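Local coordinates for accelerated cell death 11 (Arabidopsis thaliana, PDB 4NT1), which transfers ceramide-1-phosphate and phytoceramide-1-phosphate selectively between membranes, using the all-helical glycolipid transfer protein fold, at residues Ser45-Cys50 / Asp110-Leu115; Ile53-Ala58 / Lys134-Val139; Lys85-Asp90 / Lys201-Asp206. All coordinates share one frame; numbering follows the deposited sequence.

Contact 1 (Ser45-Cys50 / Asp110-Leu115); sequences SPLFGC and DMVKVL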
loop_
_atom_site.group_PDB
_atom_site.type_symbol
_atom_site.label_atom_id
_atom_site.label_comp_id
_atom_site.label_asym_id
_atom_site.label_seq_id
_atom_site.Cartn_x
_atom_site.Cartn_y
_atom_site.Cartn_z
ATOM N N SER A 45 -5.115 5.475 -0.233
ATOM C CA SER A 45 -6.159 5.027 -1.169
ATOM C C SER A 45 -6.357 5.914 -2.408
ATOM O O SER A 45 -6.492 5.401 -3.518
ATOM C CB SER A 45 -7.502 4.831 -0.450
ATOM O OG SER A 45 -7.411 3.809 0.521
ATOM N N PRO A 46 -6.399 7.243 -2.229
ATOM C CA PRO A 46 -6.713 8.081 -3.394
ATOM C C PRO A 46 -5.623 8.085 -4.460
ATOM O O PRO A 46 -5.892 8.496 -5.584
ATOM C CB PRO A 46 -6.869 9.491 -2.791
ATOM C CG PRO A 46 -7.108 9.263 -1.320
ATOM C CD PRO A 46 -6.320 8.034 -0.984
ATOM N N LEU A 47 -4.416 7.631 -4.135
ATOM C CA LEU A 47 -3.363 7.587 -5.143
ATOM C C LEU A 47 -3.736 6.682 -6.317
ATOM O O LEU A 47 -3.398 6.977 -7.462
ATOM C CB LEU A 47 -2.031 7.128 -4.545
ATOM C CG LEU A 47 -1.434 7.960 -3.415
ATOM C CD1 LEU A 47 -0.185 7.276 -2.874
ATOM C CD2 LEU A 47 -1.118 9.390 -3.867
ATOM N N PHE A 48 -4.424 5.578 -6.042
ATOM C CA PHE A 48 -4.762 4.644 -7.115
ATOM C C PHE A 48 -5.686 5.300 -8.135
ATOM O O PHE A 48 -5.532 5.103 -9.340
ATOM C CB PHE A 48 -5.366 3.356 -6.562
ATOM C CG PHE A 48 -4.399 2.541 -5.757
ATOM C CD1 PHE A 48 -3.472 1.727 -6.382
ATOM C CD2 PHE A 48 -4.409 2.601 -4.374
ATOM C CE1 PHE A 48 -2.578 0.979 -5.647
ATOM C CE2 PHE A 48 -3.514 1.863 -3.630
ATOM C CZ PHE A 48 -2.596 1.046 -4.271
ATOM N N GLY A 49 -6.627 6.103 -7.646
ATOM C CA GLY A 49 -7.538 6.813 -8.521
ATOM C C GLY A 49 -6.781 7.804 -9.379
ATOM O O GLY A 49 -7.114 8.006 -10.545
ATOM N N CYS A 50 -5.755 8.420 -8.794
ATOM C CA CYS A 50 -4.903 9.353 -9.515
ATOM C C CYS A 50 -4.265 8.716 -10.742
ATOM O O CYS A 50 -4.120 9.375 -11.765
ATOM C CB CYS A 50 -3.809 9.915 -8.603
ATOM S SG CYS A 50 -4.404 11.092 -7.378
ATOM N N ASP A 110 2.977 -1.956 -0.599
ATOM C CA ASP A 110 4.186 -2.378 -1.297
ATOM C C ASP A 110 4.173 -1.848 -2.731
ATOM O O ASP A 110 5.184 -1.327 -3.208
ATOM C CB ASP A 110 4.288 -3.915 -1.262
ATOM C CG ASP A 110 5.694 -4.434 -1.525
ATOM O OD1 ASP A 110 6.659 -3.649 -1.445
ATOM O OD2 ASP A 110 5.825 -5.652 -1.805
ATOM N N MET A 111 3.036 -1.939 -3.422
ATOM C CA MET A 111 2.986 -1.400 -4.785
ATOM C C MET A 111 3.302 0.102 -4.818
ATOM O O MET A 111 4.000 0.578 -5.710
ATOM C CB MET A 111 1.642 -1.657 -5.478
ATOM C CG MET A 111 1.750 -1.530 -7.029
ATOM S SD MET A 111 0.262 -0.876 -7.812
ATOM C CE MET A 111 0.470 0.897 -7.593
ATOM N N VAL A 112 2.766 0.845 -3.856
ATOM C CA VAL A 112 3.030 2.278 -3.781
ATOM C C VAL A 112 4.509 2.515 -3.480
ATOM O O VAL A 112 5.139 3.374 -4.097
ATOM C CB VAL A 112 2.115 3.002 -2.770
ATOM C CG1 VAL A 112 2.507 4.494 -2.659
ATOM C CG2 VAL A 112 0.647 2.879 -3.195
ATOM N N LYS A 113 5.070 1.736 -2.562
ATOM C CA LYS A 113 6.499 1.839 -2.284
ATOM C C LYS A 113 7.346 1.668 -3.553
ATOM O O LYS A 113 8.257 2.454 -3.799
ATOM C CB LYS A 113 6.951 0.811 -1.242
ATOM C CG LYS A 113 8.445 0.919 -0.915
ATOM C CD LYS A 113 8.956 -0.223 -0.057
ATOM C CE LYS A 113 9.287 -1.435 -0.884
ATOM N NZ LYS A 113 10.585 -2.020 -0.448
ATOM N N VAL A 114 7.055 0.636 -4.346
ATOM C CA VAL A 114 7.824 0.386 -5.575
ATOM C C VAL A 114 7.553 1.464 -6.607
ATOM O O VAL A 114 8.465 1.935 -7.285
ATOM C CB VAL A 114 7.507 -0.996 -6.190
ATOM C CG1 VAL A 114 8.242 -1.177 -7.539
ATOM C CG2 VAL A 114 7.881 -2.102 -5.216
ATOM N N LEU A 115 6.290 1.855 -6.729
ATOM C CA LEU A 115 5.942 2.971 -7.596
ATOM C C LEU A 115 6.808 4.202 -7.290
ATOM O O LEU A 115 7.423 4.784 -8.196
ATOM C CB LEU A 115 4.462 3.325 -7.441
ATOM C CG LEU A 115 4.065 4.591 -8.192
ATOM C CD1 LEU A 115 4.163 4.338 -9.696
ATOM C CD2 LEU A 115 2.648 4.977 -7.816
#
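A Met-aromatic contact between F48 and M111, deep in the helical body of the protein, joins helix 34-51 to helix 98-121. The methyl group does the closest touching: M111 CE lies 3.6 Å from F48 CE1. The sulfur sits beside the ring rather than over it, with M111 SD 5.4 Å from the ring centroid and 85° off the ring normal. In M111 the first torsion swings CG away from the backbone N (chi1 -161°) and the chain then bends at the next two torsions, which turns CE toward the phenylalanine. This is the all-helical GLTP fold, and here the two helix segments, at 58° to each other, keep their axes 11.3 Å apart, a gap bridged by side chains alone. V112 supplies two contacts, one from each branch. Its CG2 approaches F48 CZ obliquely at 3.9 Å, while its CG1 meets L47 CD1 at 3.9 Å, these two side chains crossing nearly at right angles. All four residues are buried and the contact is wholly apolar. Beyond the pair, Y62 brings its ring against F48, Y183 of helix 173-199 packs on V112, and M111 also touches V139 and F140.

Contact 2 (Ile53-Ala58 / Lys134-Val139); sequences IAFKFA and KSYAQV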
loop_
_atom_site.group_PDB
_atom_site.type_symbol
_atom_site.label_atom_id
_atom_site.label_comp_id
_atom_site.label_asym_id
_atom_site.label_seq_id
_atom_site.Cartn_x
_atom_site.Cartn_y
_atom_site.Cartn_z
ATOM N N ILE A 53 -7.516 4.527 -15.016
ATOM C CA ILE A 53 -8.236 3.277 -15.241
ATOM C C ILE A 53 -7.384 2.006 -15.157
ATOM O O ILE A 53 -7.895 0.937 -14.848
ATOM C CB ILE A 53 -9.023 3.328 -16.580
ATOM C CG1 ILE A 53 -9.752 2.008 -16.827
ATOM C CG2 ILE A 53 -8.094 3.667 -17.744
ATOM C CD1 ILE A 53 -10.844 1.720 -15.814
ATOM N N ALA A 54 -6.082 2.118 -15.406
ATOM C CA ALA A 54 -5.217 0.946 -15.307
ATOM C C ALA A 54 -5.360 0.317 -13.924
ATOM O O ALA A 54 -5.254 -0.899 -13.760
ATOM C CB ALA A 54 -3.765 1.306 -15.583
ATOM N N PHE A 55 -5.606 1.164 -12.934
ATOM C CA PHE A 55 -5.618 0.735 -11.539
ATOM C C PHE A 55 -7.008 0.675 -10.916
ATOM O O PHE A 55 -7.152 0.733 -9.696
ATOM C CB PHE A 55 -4.653 1.599 -10.712
ATOM C CG PHE A 55 -3.221 1.403 -11.108
ATOM C CD1 PHE A 55 -2.672 2.140 -12.144
ATOM C CD2 PHE A 55 -2.448 0.437 -10.488
ATOM C CE1 PHE A 55 -1.362 1.938 -12.542
ATOM C CE2 PHE A 55 -1.136 0.228 -10.868
ATOM C CZ PHE A 55 -0.587 0.983 -11.907
ATOM N N LYS A 56 -8.027 0.512 -11.756
ATOM C CA LYS A 56 -9.389 0.304 -11.267
ATOM C C LYS A 56 -9.490 -0.891 -10.316
ATOM O O LYS A 56 -10.316 -0.887 -9.400
ATOM C CB LYS A 56 -10.350 0.144 -12.443
ATOM C CG LYS A 56 -11.803 -0.073 -12.060
ATOM C CD LYS A 56 -12.675 -0.033 -13.315
ATOM C CE LYS A 56 -13.997 -0.769 -13.109
ATOM N NZ LYS A 56 -14.845 -0.743 -14.338
ATOM N N PHE A 57 -8.650 -1.904 -10.527
ATOM C CA PHE A 57 -8.662 -3.107 -9.690
ATOM C C PHE A 57 -8.443 -2.761 -8.221
ATOM O O PHE A 57 -8.916 -3.459 -7.323
ATOM C CB PHE A 57 -7.593 -4.123 -10.144
ATOM C CG PHE A 57 -6.169 -3.709 -9.830
ATOM C CD1 PHE A 57 -5.611 -3.977 -8.585
ATOM C CD2 PHE A 57 -5.388 -3.068 -10.780
ATOM C CE1 PHE A 57 -4.309 -3.590 -8.293
ATOM C CE2 PHE A 57 -4.086 -2.681 -10.497
ATOM C CZ PHE A 57 -3.546 -2.948 -9.248
ATOM N N ALA A 58 -7.705 -1.686 -7.986
ATOM C CA ALA A 58 -7.324 -1.317 -6.633
ATOM C C ALA A 58 -8.522 -0.846 -5.818
ATOM O O ALA A 58 -8.474 -0.821 -4.589
ATOM C CB ALA A 58 -6.261 -0.238 -6.686
ATOM N N LYS A 134 6.176 -1.282 -13.826
ATOM C CA LYS A 134 7.099 -2.092 -13.033
ATOM C C LYS A 134 6.550 -2.404 -11.641
ATOM O O LYS A 134 6.723 -3.510 -11.129
ATOM C CB LYS A 134 8.461 -1.413 -12.913
ATOM C CG LYS A 134 9.283 -1.461 -14.196
ATOM C CD LYS A 134 10.576 -0.671 -14.043
ATOM C CE LYS A 134 11.437 -0.760 -15.297
ATOM N NZ LYS A 134 12.736 -0.040 -15.140
ATOM N N SER A 135 5.895 -1.428 -11.023
ATOM C CA SER A 135 5.353 -1.655 -9.689
ATOM C C SER A 135 4.162 -2.615 -9.768
ATOM O O SER A 135 4.003 -3.481 -8.915
ATOM C CB SER A 135 4.974 -0.331 -9.009
ATOM O OG SER A 135 3.969 0.354 -9.735
ATOM N N TYR A 136 3.339 -2.480 -10.805
ATOM C CA TYR A 136 2.209 -3.392 -10.965
ATOM C C TYR A 136 2.682 -4.820 -11.214
ATOM O O TYR A 136 2.203 -5.767 -10.583
ATOM C CB TYR A 136 1.281 -2.962 -12.109
ATOM C CG TYR A 136 0.262 -4.024 -12.394
ATOM C CD1 TYR A 136 -0.886 -4.130 -11.616
ATOM C CD2 TYR A 136 0.470 -4.970 -13.393
ATOM C CE1 TYR A 136 -1.815 -5.123 -11.843
ATOM C CE2 TYR A 136 -0.464 -5.977 -13.626
ATOM C CZ TYR A 136 -1.594 -6.048 -12.845
ATOM O OH TYR A 136 -2.527 -7.032 -13.068
ATOM N N ALA A 137 3.633 -4.969 -12.130
ATOM C CA ALA A 137 4.109 -6.300 -12.524
ATOM C C ALA A 137 4.822 -7.019 -11.377
ATOM O O ALA A 137 4.729 -8.231 -11.246
ATOM C CB ALA A 137 5.024 -6.195 -13.743
ATOM N N GLN A 138 5.542 -6.272 -10.547
ATOM C CA GLN A 138 6.222 -6.890 -9.415
ATOM C C GLN A 138 5.257 -7.288 -8.304
ATOM O O GLN A 138 5.364 -8.375 -7.735
ATOM C CB GLN A 138 7.303 -5.974 -8.840
ATOM C CG GLN A 138 8.029 -6.573 -7.637
ATOM C CD GLN A 138 9.003 -5.601 -6.997
ATOM O OE1 GLN A 138 9.671 -4.837 -7.690
ATOM N NE2 GLN A 138 9.078 -5.617 -5.668
ATOM N N VAL A 139 4.320 -6.401 -7.983
ATOM C CA VAL A 139 3.500 -6.592 -6.789
ATOM C C VAL A 139 2.161 -7.284 -7.041
ATOM O O VAL A 139 1.791 -8.205 -6.312
ATOM C CB VAL A 139 3.291 -5.245 -6.038
ATOM C CG1 VAL A 139 2.387 -5.434 -4.816
ATOM C CG2 VAL A 139 4.640 -4.670 -5.625
#
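Y136 gives up the most surface to this contact, and it reaches from helix 129-139 toward two phenylalanines of 53-58, using a different part of its side chain for each. A chi1 of 171° sets the tyrosine CG opposite its backbone N and extends the side chain from the helix: the ring meets F57, and CB, nearer the helix, is the atom F55 approaches. F57 CE2 comes 3.6 Å from Y136 CE1, and F57 CZ, which lies in the plane of the tyrosine ring at its edge, is 3.8 Å from Y136 CD1. The centroids are 5.5 Å apart and the planes are inclined at 62°, an oblique pairing. A58 CB lies above one face of the F57 ring, toward the rim.

F55 makes a looser contact: its CE2 is 4.2 Å from Y136 CB, the two side chains running past each other in opposite directions. At the far end of the tyrosine, the OH is hydrogen-bonded to ND1 of H144, which binds the ceramide-1-phosphate-type lipid, a second-shell contact that probably helps fix the rotation of the imidazole. F57 also packs edge-to-face against H144 and F140. Around the trio, helix 146-155 contributes V152 to both F57 and Y136, and helix 98-121 places M111 against F55.

Contact 3 (Lys85-Asp90 / Lys201-Asp206); sequences KDIEAD and KQLGID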
loop_
_atom_site.group_PDB
_atom_site.type_symbol
_atom_site.label_atom_id
_atom_site.label_comp_id
_atom_site.label_asym_id
_atom_site.label_seq_id
_atom_site.Cartn_x
_atom_site.Cartn_y
_atom_site.Cartn_z
ATOM N N LYS A 85 -6.267 -13.792 16.926
ATOM C CA LYS A 85 -7.664 -14.234 17.025
ATOM C C LYS A 85 -8.114 -15.016 15.785
ATOM O O LYS A 85 -8.918 -15.952 15.890
ATOM C CB LYS A 85 -8.605 -13.058 17.316
ATOM C CG LYS A 85 -8.340 -12.397 18.678
ATOM C CD LYS A 85 -9.102 -11.086 18.815
ATOM C CE LYS A 85 -10.554 -11.317 19.160
ATOM N NZ LYS A 85 -10.707 -11.890 20.534
ATOM N N ASP A 86 -7.595 -14.640 14.616
ATOM C CA ASP A 86 -7.895 -15.402 13.401
ATOM C C ASP A 86 -7.232 -16.778 13.440
ATOM O O ASP A 86 -7.797 -17.759 12.963
ATOM C CB ASP A 86 -7.442 -14.656 12.143
ATOM C CG ASP A 86 -8.439 -13.601 11.699
ATOM O OD1 ASP A 86 -9.627 -13.689 12.086
ATOM O OD2 ASP A 86 -8.041 -12.697 10.935
ATOM N N ILE A 87 -6.021 -16.844 13.989
ATOM C CA ILE A 87 -5.322 -18.125 14.120
ATOM C C ILE A 87 -6.079 -19.045 15.089
ATOM O O ILE A 87 -6.226 -20.246 14.845
ATOM C CB ILE A 87 -3.857 -17.926 14.591
ATOM C CG1 ILE A 87 -3.049 -17.186 13.516
ATOM C CG2 ILE A 87 -3.213 -19.268 14.899
ATOM C CD1 ILE A 87 -1.688 -16.649 14.003
ATOM N N GLU A 88 -6.564 -18.461 16.176
ATOM C CA GLU A 88 -7.291 -19.201 17.209
ATOM C C GLU A 88 -8.578 -19.803 16.643
ATOM O O GLU A 88 -8.945 -20.939 16.957
ATOM C CB GLU A 88 -7.608 -18.263 18.370
ATOM C CG GLU A 88 -8.197 -18.924 19.599
ATOM C CD GLU A 88 -8.046 -18.059 20.843
ATOM O OE1 GLU A 88 -8.310 -16.836 20.765
ATOM O OE2 GLU A 88 -7.649 -18.600 21.899
ATOM N N ALA A 89 -9.260 -19.038 15.800
ATOM C CA ALA A 89 -10.518 -19.482 15.206
ATOM C C ALA A 89 -10.294 -20.251 13.912
ATOM O O ALA A 89 -11.251 -20.738 13.296
ATOM C CB ALA A 89 -11.419 -18.294 14.953
ATOM N N ASP A 90 -9.033 -20.346 13.494
ATOM C CA ASP A 90 -8.664 -21.029 12.257
ATOM C C ASP A 90 -9.392 -20.460 11.043
ATOM O O ASP A 90 -9.874 -21.212 10.199
ATOM C CB ASP A 90 -8.935 -22.536 12.379
ATOM C CG ASP A 90 -8.034 -23.372 11.484
ATOM O OD1 ASP A 90 -7.037 -22.837 10.953
ATOM O OD2 ASP A 90 -8.316 -24.580 11.321
ATOM N N LYS A 201 4.306 -17.122 11.748
ATOM C CA LYS A 201 3.216 -18.016 12.140
ATOM C C LYS A 201 2.926 -19.050 11.053
ATOM O O LYS A 201 1.885 -19.709 11.075
ATOM C CB LYS A 201 1.953 -17.219 12.475
ATOM C CG LYS A 201 2.079 -16.380 13.745
ATOM C CD LYS A 201 2.468 -17.255 14.937
ATOM C CE LYS A 201 2.315 -16.516 16.262
ATOM N NZ LYS A 201 3.246 -15.358 16.388
ATOM N N GLN A 202 3.850 -19.180 10.105
ATOM C CA GLN A 202 3.722 -20.151 9.014
ATOM C C GLN A 202 2.439 -19.990 8.200
ATOM O O GLN A 202 1.879 -20.979 7.728
ATOM C CB GLN A 202 3.783 -21.588 9.557
ATOM C CG GLN A 202 5.141 -21.996 10.109
ATOM C CD GLN A 202 5.369 -21.493 11.521
ATOM O OE1 GLN A 202 4.460 -21.515 12.356
ATOM N NE2 GLN A 202 6.585 -21.034 11.796
ATOM N N LEU A 203 1.978 -18.754 8.018
ATOM C CA LEU A 203 0.710 -18.533 7.338
ATOM C C LEU A 203 0.837 -18.360 5.826
ATOM O O LEU A 203 -0.158 -18.437 5.112
ATOM C CB LEU A 203 0.001 -17.305 7.915
ATOM C CG LEU A 203 -0.227 -17.250 9.423
ATOM C CD1 LEU A 203 -0.997 -15.974 9.797
ATOM C CD2 LEU A 203 -0.967 -18.493 9.893
ATOM N N GLY A 204 2.049 -18.082 5.351
ATOM C CA GLY A 204 2.277 -17.779 3.952
ATOM C C GLY A 204 1.837 -16.364 3.628
ATOM O O GLY A 204 1.078 -15.770 4.396
ATOM N N ILE A 205 2.299 -15.824 2.498
ATOM C CA ILE A 205 1.877 -14.491 2.072
ATOM C C ILE A 205 1.461 -14.444 0.607
ATOM O O ILE A 205 1.216 -13.371 0.061
ATOM C CB ILE A 205 2.984 -13.434 2.315
ATOM C CG1 ILE A 205 4.222 -13.749 1.467
ATOM C CG2 ILE A 205 3.324 -13.348 3.791
ATOM C CD1 ILE A 205 5.336 -12.712 1.598
ATOM N N ASP A 206 1.362 -15.604 -0.030
ATOM C CA ASP A 206 1.118 -15.624 -1.469
ATOM C C ASP A 206 -0.312 -16.039 -1.839
ATOM O O ASP A 206 -0.616 -16.293 -3.007
ATOM C CB ASP A 206 2.183 -16.490 -2.170
ATOM C CG ASP A 206 3.595 -15.904 -2.046
ATOM O OD1 ASP A 206 3.767 -14.683 -2.271
ATOM O OD2 ASP A 206 4.529 -16.662 -1.709
#
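Apolar contacts carry the whole meeting of 85-90 with 201-206, and they converge on one atom, the terminal methyl of I87. I87 CD1 lies 3.8 Å from K201 CG and 4.0 Å from K201 CB, so the aliphatic root of the lysine does the touching, the two side chains crossing at about a right angle. The lysine then bends at chi2 (-56°), and its end leads away from I87. The same methyl, I87 CD1, also approaches L203 CD1 at 4.3 Å, a looser methyl-to-methyl contact. In I87 the first torsion (chi1 -66°) sends CG1 away from the carbonyl carbon and the chain stays extended at chi2 (166°), which makes CD1 the leading atom.

Backbone bonds end the helix on each side of the contact. In helix 79-88 the last regular helical bond runs from A89 N to K85 O at 3.1 Å; a Schellman motif follows at D90, where phi is positive and D90 N makes a weak bond to I87 O. Q202, also with positive phi, is the C-prime residue of a second Schellman motif that ends helix 173-199.

Polar groups anchor both segments to their surroundings: D86 OD2 is hydrogen-bonded to T99 OG1, R93 NH2 to L203 O and R107 NH2 to I205 O. The contact lies at the surface, joining the end of helix 79-88 to the C-terminal tail after helix 173-199, with I205 of that tail packed on L103 of helix 98-121.

How the contacts relate
Contacts 1 and 2 are one continuous apolar region, their centres 9 Å apart. F48 CD1 lies 3.4 Å from A58 CB, joining helices 34-51 and 57-63; L115 N lies 3.4 Å from S135 CB, joining 98-121 and 129-139; and M111 SD, 3.5 Å from F55 CE2, is a separate cross-link. Contact 2 stands nearest the lipid site: by nearest side-chain atoms Y136 is about 3 Å from H144 and F57 about 3 Å from D61, its near neighbour in sequence, whereas in contact 1 F48 and M111 are about 8 Å from D61 and H144, respectively. Contact 3 stands apart from both, centres about 26 Å apart and nearest atoms about 8 Å, without touching; its L203 side chain is about 10 Å from that of R100.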